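Local coordinates for protein ralf, proline/betaine transporter (Legionella pneumophila, PDB 4D7Q) that probably acts as a guanine nucleotide exchange factor through its Sec7 domain, here fused in a chimera to the capping domain of Rickettsia prowazekii RalF, at residues A[119-124]-A[136-141]; A[142-147]-A[169-174]. The protein carries 2 engineered substitutions. One frame throughout, in Å; residues are numbered along the deposited sequence.

Contact 1. Residues A[119-124]-A[136-141]; sequences SFSGAY and DAAYLL
With chi1 at -59°, S121 holds OG anti to its own carbonyl carbon and presses it against the backbone of Y139, whose anti torsion (chi1 175°) leads the far end of its side chain away from 119-124 while CB and the ring edge stay beside the hydroxyl. The approach is measured by S121 OG to Y139 CA at 3.3 Å and by S121 OG to Y139 CB at 3.7 Å; the hydroxyl lies near the plane of the ring, at its edge. Beside it, the S121 CB and A138 CB carbons meet at 3.9 Å. With so little side chain in the way, S121 CA and A138 CA come within 5.1 Å, a close helix-helix contact between 110-127 and 135-152 in the Legionella Sec7 part of the chimera. Helix 135-152 carries most of the conserved Sec7 motif 2. S121 OG stands 3.4 Å from Y139 N, but at an angle too poor for a hydrogen bond; the hydroxyl bonds instead to the carbonyl of V117, one turn back. Y139 OH is likewise engaged elsewhere, by D114 of the serine's own helix. The contact itself is therefore van der Waals in kind, its buried serine hydroxyl satisfied within its own helix.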
loop_
_atom_site.group_PDB
_atom_site.type_symbol
_atom_site.label_atom_id
_atom_site.label_comp_id
_atom_site.label_asym_id
_atom_site.label_seq_id
_atom_site.Cartn_x
_atom_site.Cartn_y
_atom_site.Cartn_z
ATOM N N SER A 119 -6.899 -7.280 5.928
ATOM C CA SER A 119 -6.923 -8.698 5.600
ATOM C C SER A 119 -6.418 -9.545 6.779
ATOM O O SER A 119 -7.100 -10.491 7.178
ATOM C CB SER A 119 -6.071 -8.942 4.357
ATOM O OG SER A 119 -6.262 -10.266 3.903
ATOM N N PHE A 120 -5.247 -9.193 7.354
ATOM C CA PHE A 120 -4.708 -9.909 8.514
ATOM C C PHE A 120 -5.688 -9.830 9.691
ATOM O O PHE A 120 -5.887 -10.830 10.386
ATOM C CB PHE A 120 -3.339 -9.326 8.954
ATOM C CG PHE A 120 -2.969 -9.711 10.381
ATOM C CD1 PHE A 120 -2.498 -10.998 10.677
ATOM C CD2 PHE A 120 -3.209 -8.838 11.441
ATOM C CE1 PHE A 120 -2.251 -11.386 11.996
ATOM C CE2 PHE A 120 -2.957 -9.236 12.763
ATOM C CZ PHE A 120 -2.472 -10.506 13.030
ATOM N N SER A 121 -6.247 -8.627 9.943
ATOM C CA SER A 121 -7.170 -8.377 11.068
ATOM C C SER A 121 -8.397 -9.293 11.004
ATOM O O SER A 121 -8.721 -9.941 11.999
ATOM C CB SER A 121 -7.594 -6.906 11.100
ATOM O OG SER A 121 -6.450 -6.075 11.233
ATOM N N GLY A 122 -9.008 -9.396 9.827
ATOM C CA GLY A 122 -10.176 -10.259 9.621
ATOM C C GLY A 122 -9.859 -11.734 9.781
ATOM O O GLY A 122 -10.593 -12.465 10.443
ATOM N N ALA A 123 -8.720 -12.175 9.223
ATOM C CA ALA A 123 -8.313 -13.579 9.288
ATOM C C ALA A 123 -7.819 -13.993 10.685
ATOM O O ALA A 123 -8.171 -15.071 11.148
ATOM C CB ALA A 123 -7.272 -13.879 8.229
ATOM N N TYR A 124 -7.046 -13.128 11.372
ATOM C CA TYR A 124 -6.586 -13.408 12.729
ATOM C C TYR A 124 -7.778 -13.517 13.660
ATOM O O TYR A 124 -7.815 -14.417 14.508
ATOM C CB TYR A 124 -5.631 -12.320 13.265
ATOM C CG TYR A 124 -5.045 -12.775 14.579
ATOM C CD1 TYR A 124 -3.967 -13.651 14.613
ATOM C CD2 TYR A 124 -5.681 -12.481 15.786
ATOM C CE1 TYR A 124 -3.503 -14.180 15.815
ATOM C CE2 TYR A 124 -5.221 -12.999 16.990
ATOM C CZ TYR A 124 -4.148 -13.870 16.997
ATOM O OH TYR A 124 -3.687 -14.373 18.185
ATOM N N ASP A 136 -11.922 -5.024 14.030
ATOM C CA ASP A 136 -11.610 -3.600 14.210
ATOM C C ASP A 136 -10.623 -3.393 15.335
ATOM O O ASP A 136 -9.712 -2.574 15.202
ATOM C CB ASP A 136 -12.883 -2.763 14.436
ATOM C CG ASP A 136 -13.831 -2.741 13.242
ATOM O OD1 ASP A 136 -13.341 -2.654 12.093
ATOM O OD2 ASP A 136 -15.062 -2.812 13.459
ATOM N N ALA A 137 -10.776 -4.138 16.435
ATOM C CA ALA A 137 -9.841 -4.087 17.567
ATOM C C ALA A 137 -8.499 -4.652 17.112
ATOM O O ALA A 137 -7.462 -4.083 17.443
ATOM C CB ALA A 137 -10.366 -4.893 18.735
ATOM N N ALA A 138 -8.510 -5.726 16.314
ATOM C CA ALA A 138 -7.269 -6.294 15.770
ATOM C C ALA A 138 -6.587 -5.262 14.867
ATOM O O ALA A 138 -5.371 -5.140 14.898
ATOM C CB ALA A 138 -7.571 -7.562 14.973
ATOM N N TYR A 139 -7.374 -4.509 14.079
ATOM C CA TYR A 139 -6.868 -3.472 13.164
ATOM C C TYR A 139 -6.132 -2.333 13.917
ATOM O O TYR A 139 -5.007 -1.957 13.566
ATOM C CB TYR A 139 -8.054 -2.976 12.322
ATOM C CG TYR A 139 -7.745 -1.817 11.405
ATOM C CD1 TYR A 139 -7.290 -2.033 10.106
ATOM C CD2 TYR A 139 -7.916 -0.496 11.831
ATOM C CE1 TYR A 139 -7.050 -0.965 9.238
ATOM C CE2 TYR A 139 -7.679 0.576 10.973
ATOM C CZ TYR A 139 -7.245 0.338 9.678
ATOM O OH TYR A 139 -7.002 1.392 8.838
ATOM N N LEU A 140 -6.765 -1.832 14.987
ATOM C CA LEU A 140 -6.232 -0.797 15.867
ATOM C C LEU A 140 -4.926 -1.270 16.531
ATOM O O LEU A 140 -3.931 -0.533 16.520
ATOM C CB LEU A 140 -7.294 -0.416 16.926
ATOM C CG LEU A 140 -6.806 0.697 17.903
ATOM C CD1 LEU A 140 -7.171 2.064 17.394
ATOM C CD2 LEU A 140 -7.355 0.510 19.280
ATOM N N LEU A 141 -4.937 -2.510 17.087
ATOM C CA LEU A 141 -3.769 -3.132 17.707
ATOM C C LEU A 141 -2.669 -3.321 16.688
ATOM O O LEU A 141 -1.511 -3.098 17.029
ATOM C CB LEU A 141 -4.118 -4.531 18.234
ATOM C CG LEU A 141 -4.777 -4.676 19.589
ATOM C CD1 LEU A 141 -5.134 -6.133 19.815
ATOM C CD2 LEU A 141 -3.876 -4.163 20.728
#

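Contact 2. Residues A[142-147]-A[169-174]; sequences AFQTIM and KRNLRG
Q144 meets N171 and L172 in the all-helical Sec7 domain, the Legionella part of the fusion, where helix 135-152 is flanked by the C-terminal turn of helix 165-171 and the residues after it. The apolar share is slight. Q144 CG reaches L172 CD2 at 4.3 Å, while the leucine packs on F181 and on L186 of helix 183-195, which places it at a junction of three helices.

The polar share is an encounter of two amides. Q144 carries CG anti to the backbone N and then bends at chi2 (66°), bringing its carboxamide to N171, whose side chain comes from the opposite direction. The amide planes are 50° apart, so the groups are neither coplanar nor stacked. As modelled, Q144 NE2 faces N171 ND2 at 3.2 Å, two donors that cannot bond to each other, and Q144 OE1, 3.4 Å from the same ND2, is badly angled. Because the N and O of an amide are hard to tell apart in X-ray maps, the N/O assignment of one of these amides is doubtful, and the pair counts as close polar packing without a hydrogen bond.

Within 169-174 the bonding is local. The chain turns through weak backbone bonds, among them L172 N to K169 O at 3.4 Å. The guanidinium groups of R170 and R173 overlap off-centre, R173 NH1 lying 3.5 Å above the R170 plane. R173 NE donates to R170 O at 2.9 Å, nearly straight at 174° and on a lone pair in the carbonyl plane.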
loop_
_atom_site.group_PDB
_atom_site.type_symbol
_atom_site.label_atom_id
_atom_site.label_comp_id
_atom_site.label_asym_id
_atom_site.label_seq_id
_atom_site.Cartn_x
_atom_site.Cartn_y
_atom_site.Cartn_z
ATOM N N ALA A 142 -3.015 -3.781 15.460
ATOM C CA ALA A 142 -2.017 -4.017 14.407
ATOM C C ALA A 142 -1.197 -2.778 14.077
ATOM O O ALA A 142 0.036 -2.850 14.081
ATOM C CB ALA A 142 -2.656 -4.586 13.148
ATOM N N PHE A 143 -1.869 -1.653 13.794
ATOM C CA PHE A 143 -1.188 -0.388 13.508
ATOM C C PHE A 143 -0.370 0.094 14.710
ATOM O O PHE A 143 0.742 0.607 14.530
ATOM C CB PHE A 143 -2.171 0.691 13.014
ATOM C CG PHE A 143 -2.319 0.672 11.508
ATOM C CD1 PHE A 143 -1.310 1.174 10.685
ATOM C CD2 PHE A 143 -3.429 0.074 10.905
ATOM C CE1 PHE A 143 -1.424 1.106 9.293
ATOM C CE2 PHE A 143 -3.550 0.032 9.509
ATOM C CZ PHE A 143 -2.547 0.547 8.718
ATOM N N GLN A 144 -0.883 -0.120 15.930
ATOM C CA GLN A 144 -0.131 0.272 17.128
ATOM C C GLN A 144 1.154 -0.531 17.264
ATOM O O GLN A 144 2.174 0.046 17.644
ATOM C CB GLN A 144 -0.956 0.116 18.420
ATOM C CG GLN A 144 -0.373 0.907 19.620
ATOM C CD GLN A 144 -0.445 2.413 19.410
ATOM O OE1 GLN A 144 -1.361 2.948 18.764
ATOM N NE2 GLN A 144 0.531 3.141 19.931
ATOM N N THR A 145 1.052 -1.877 17.059
ATOM C CA THR A 145 2.126 -2.863 17.199
ATOM C C THR A 145 3.247 -2.561 16.203
ATOM O O THR A 145 4.410 -2.553 16.583
ATOM C CB THR A 145 1.547 -4.292 17.062
ATOM O OG1 THR A 145 0.583 -4.522 18.088
ATOM C CG2 THR A 145 2.607 -5.381 17.069
ATOM N N ILE A 146 2.889 -2.280 14.942
ATOM C CA ILE A 146 3.865 -1.954 13.907
ATOM C C ILE A 146 4.682 -0.707 14.312
ATOM O O ILE A 146 5.917 -0.712 14.229
ATOM C CB ILE A 146 3.160 -1.713 12.545
ATOM C CG1 ILE A 146 2.504 -3.009 11.987
ATOM C CG2 ILE A 146 4.177 -1.131 11.528
ATOM C CD1 ILE A 146 1.443 -2.713 10.773
ATOM N N MET A 147 3.969 0.371 14.692
ATOM C CA MET A 147 4.584 1.645 15.040
ATOM C C MET A 147 5.472 1.505 16.262
ATOM O O MET A 147 6.615 1.974 16.223
ATOM C CB MET A 147 3.531 2.745 15.250
ATOM C CG MET A 147 4.159 4.060 15.734
ATOM S SD MET A 147 2.949 5.317 16.143
ATOM C CE MET A 147 2.329 4.721 17.642
ATOM N N LYS A 169 -1.015 0.633 27.921
ATOM C CA LYS A 169 -2.357 0.431 28.499
ATOM C C LYS A 169 -3.150 1.736 28.471
ATOM O O LYS A 169 -4.306 1.741 28.052
ATOM C CB LYS A 169 -2.248 -0.102 29.940
ATOM C CG LYS A 169 -1.788 -1.570 30.014
ATOM C CD LYS A 169 -1.219 -1.852 31.386
ATOM C CE LYS A 169 -1.055 -3.321 31.649
ATOM N NZ LYS A 169 -0.548 -3.550 33.027
ATOM N N ARG A 170 -2.513 2.851 28.860
ATOM C CA ARG A 170 -3.159 4.181 28.831
ATOM C C ARG A 170 -3.476 4.547 27.379
ATOM O O ARG A 170 -4.549 5.032 27.083
ATOM C CB ARG A 170 -2.221 5.261 29.438
ATOM C CG ARG A 170 -2.049 5.193 30.948
ATOM C CD ARG A 170 -3.259 5.667 31.711
ATOM N NE ARG A 170 -3.460 7.119 31.635
ATOM C CZ ARG A 170 -4.390 7.772 32.321
ATOM N NH1 ARG A 170 -5.210 7.116 33.130
ATOM N NH2 ARG A 170 -4.516 9.084 32.196
ATOM N N ASN A 171 -2.559 4.231 26.460
ATOM C CA ASN A 171 -2.715 4.527 25.034
ATOM C C ASN A 171 -3.876 3.816 24.333
ATOM O O ASN A 171 -4.406 4.348 23.353
ATOM C CB ASN A 171 -1.395 4.243 24.299
ATOM C CG ASN A 171 -1.400 4.814 22.909
ATOM O OD1 ASN A 171 -1.207 6.016 22.693
ATOM N ND2 ASN A 171 -1.757 3.982 21.969
ATOM N N LEU A 172 -4.234 2.607 24.784
ATOM C CA LEU A 172 -5.272 1.778 24.172
ATOM C C LEU A 172 -6.644 1.824 24.874
ATOM O O LEU A 172 -7.556 1.110 24.465
ATOM C CB LEU A 172 -4.769 0.328 23.968
ATOM C CG LEU A 172 -3.678 0.167 22.905
ATOM C CD1 LEU A 172 -2.986 -1.175 23.026
ATOM C CD2 LEU A 172 -4.214 0.435 21.491
ATOM N N ARG A 173 -6.798 2.680 25.897
ATOM C CA ARG A 173 -8.078 2.851 26.612
ATOM C C ARG A 173 -9.224 3.129 25.645
ATOM O O ARG A 173 -9.098 4.007 24.797
ATOM C CB ARG A 173 -8.007 3.977 27.639
ATOM C CG ARG A 173 -7.250 3.617 28.915
ATOM C CD ARG A 173 -7.062 4.830 29.818
ATOM N NE ARG A 173 -6.339 5.903 29.126
ATOM C CZ ARG A 173 -6.521 7.200 29.351
ATOM N NH1 ARG A 173 -7.396 7.607 30.263
ATOM N NH2 ARG A 173 -5.842 8.102 28.658
ATOM N N GLY A 174 -10.293 2.333 25.742
ATOM C CA GLY A 174 -11.466 2.497 24.898
ATOM C C GLY A 174 -11.324 1.992 23.473
ATOM O O GLY A 174 -12.242 2.163 22.682
#

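In the fold
Both contacts use helix 135-152 and lie inside the Sec7 domain, their centres 13 Å apart. Contact 1 sets that helix directly against helix 110-127 through a serine, an alanine and the backbone and CB of a tyrosine; contact 2 reaches from it to the end of helix 165-171 through longer side chains. The centre of contact 2 lies about 21 Å from the centre of the chain, that of contact 1 about 16 Å. Each has two buried members and one partly exposed (Y139, N171), but 169-174 also holds the exposed R170 and R173. Neither contains a hydrogen bond between its segments. They join at L172, whose CD2 lies 3.8 Å from L140 CD2 and whose CD1 lies 3.9 Å from L141 CD2.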